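PDB 3EYT: thioredoxin domain-containing protein from Silicibacter pomeroyi, which is of unknown function but belongs to the thioredoxin-like AhpC/TSA family and may act as an oxidoreductase or antioxidant protein. Local coordinates for residues C[12-15]-C[19-22]. Residues are numbered along the deposited sequence; the frame is centred on the assembly and turned at random.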
loop_
_atom_site.group_PDB
_atom_site.type_symbol
_atom_site.label_atom_id
_atom_site.label_comp_id
_atom_site.label_asym_id
_atom_site.label_seq_id
_atom_site.Cartn_x
_atom_site.Cartn_y
_atom_site.Cartn_z
ATOM N N GLN C 12 9.310 -2.541 -11.412
ATOM C CA GLN C 12 7.983 -1.949 -11.567
ATOM C C GLN C 12 8.081 -0.413 -11.728
ATOM O O GLN C 12 7.339 0.215 -12.531
ATOM C CB GLN C 12 7.164 -2.299 -10.337
ATOM C CG GLN C 12 5.739 -1.781 -10.359
ATOM C CD GLN C 12 5.419 -1.086 -9.052
ATOM O OE1 GLN C 12 4.997 -1.707 -8.049
ATOM N NE2 GLN C 12 5.647 0.201 -9.033
ATOM N N GLN C 13 8.983 0.185 -10.952
ATOM C CA GLN C 13 9.293 1.593 -11.099
ATOM C C GLN C 13 10.642 1.926 -10.465
ATOM O O GLN C 13 11.133 1.186 -9.622
ATOM C CB GLN C 13 8.205 2.429 -10.450
ATOM C CG GLN C 13 8.105 2.300 -8.964
ATOM C CD GLN C 13 6.998 3.202 -8.460
ATOM O OE1 GLN C 13 7.207 4.385 -8.319
ATOM N NE2 GLN C 13 5.804 2.652 -8.259
ATOM N N TRP C 14 11.204 3.060 -10.856
ATOM C CA TRP C 14 12.519 3.521 -10.414
ATOM C C TRP C 14 12.379 4.825 -9.640
ATOM O O TRP C 14 11.556 5.665 -9.997
ATOM C CB TRP C 14 13.392 3.789 -11.651
ATOM C CG TRP C 14 14.027 2.534 -12.195
ATOM C CD1 TRP C 14 13.614 1.804 -13.287
ATOM C CD2 TRP C 14 15.177 1.842 -11.662
ATOM N NE1 TRP C 14 14.460 0.721 -13.477
ATOM C CE2 TRP C 14 15.416 0.718 -12.500
ATOM C CE3 TRP C 14 16.058 2.090 -10.595
ATOM C CZ2 TRP C 14 16.467 -0.171 -12.281
ATOM C CZ3 TRP C 14 17.114 1.189 -10.371
ATOM C CH2 TRP C 14 17.301 0.073 -11.216
ATOM N N PHE C 15 13.150 4.966 -8.568
ATOM C CA PHE C 15 13.321 6.253 -7.883
ATOM C C PHE C 15 14.749 6.742 -8.126
ATOM O O PHE C 15 15.665 5.939 -8.264
ATOM C CB PHE C 15 13.052 6.108 -6.372
ATOM C CG PHE C 15 11.593 5.873 -6.028
ATOM C CD1 PHE C 15 10.703 6.941 -5.926
ATOM C CD2 PHE C 15 11.115 4.589 -5.799
ATOM C CE1 PHE C 15 9.338 6.712 -5.628
ATOM C CE2 PHE C 15 9.783 4.356 -5.478
ATOM C CZ PHE C 15 8.882 5.424 -5.399
ATOM N N THR C 19 15.869 7.554 -16.206
ATOM C CA THR C 19 15.439 6.483 -17.104
ATOM C C THR C 19 15.157 5.132 -16.412
ATOM O O THR C 19 15.459 4.931 -15.224
ATOM C CB THR C 19 16.505 6.228 -18.180
ATOM O OG1 THR C 19 17.672 5.710 -17.542
ATOM C CG2 THR C 19 16.842 7.519 -18.965
ATOM N N ASP C 20 14.557 4.242 -17.196
ATOM C CA ASP C 20 14.355 2.862 -16.832
ATOM C C ASP C 20 15.690 2.165 -17.069
ATOM O O ASP C 20 16.014 1.795 -18.209
ATOM C CB ASP C 20 13.262 2.273 -17.719
ATOM C CG ASP C 20 12.748 0.947 -17.217
ATOM O OD1 ASP C 20 13.196 0.487 -16.150
ATOM O OD2 ASP C 20 11.886 0.362 -17.902
ATOM N N LEU C 21 16.471 2.021 -15.998
ATOM C CA LEU C 21 17.771 1.331 -16.071
ATOM C C LEU C 21 17.724 -0.169 -16.257
ATOM O O LEU C 21 16.973 -0.850 -15.584
ATOM C CB LEU C 21 18.589 1.603 -14.795
ATOM C CG LEU C 21 19.182 2.990 -14.596
ATOM C CD1 LEU C 21 19.774 3.096 -13.204
ATOM C CD2 LEU C 21 20.256 3.325 -15.666
ATOM N N THR C 22 18.580 -0.681 -17.128
ATOM C CA THR C 22 18.733 -2.114 -17.275
ATOM C C THR C 22 20.204 -2.486 -17.104
ATOM O O THR C 22 21.103 -1.633 -17.247
ATOM C CB THR C 22 18.283 -2.582 -18.662
ATOM O OG1 THR C 22 19.128 -1.974 -19.645
ATOM C CG2 THR C 22 16.814 -2.181 -18.931
#
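Trp-14 lays one face of its indole against the backbone and CB of Leu-21, just past the turn that follows its own strand. The Leu-21 CB sits over the six-membered ring of Trp-14, 4.1 Å from its centroid and displaced toward the rim, as a CH-pi contact; its closest ring atom is Trp-14 CZ2, at 3.7 Å. The carbonyl of Leu-21 also comes close, with its O atom 3.4 Å from Trp-14 CZ2. Leu-21 N lies on the same side of the indole, above its rim just beyond Trp-14 NE1, at 3.5 Å; both are donors and do not bond. The O atom of Thr-19 stands on this side too, above the CG-CD1 rim and more loosely, and takes a hydrogen bond from the Ser-17 hydroxyl within the turn. With CG anti to the carbonyl carbon (chi1 -82°), the indole reaches from the strand across to the returning loop.

Asp-20 comes to the indole edge instead, its carboxylate plane steeply inclined to the ring. Asp-20 leaves its backbone pointing away, but with CG anti to the backbone N (chi1 -167°) the carboxylate turns back, and Asp-20 OD1 ends near the indole plane, 3.0 Å from Trp-14 NE1. The bond is weak, bent to 122° at the hydrogen, and belongs to one of two modelled conformers of Asp-20, so it should not be leaned on. Pro-95 touches both Trp-14 and Leu-21, and Asp-20 also packs on Gln-100 of the second subunit.

A serine in place of Trp-14, lacking the indole, would probably leave Leu-21 CB without its CH-pi partner and the returning loop less firmly held against the strand. The contact lies at the surface of a thioredoxin-like fold and joins strand 11-15, the outermost strand of the sheet within this chain, beside strand 96-99, to the loop that leads toward strand 30-36.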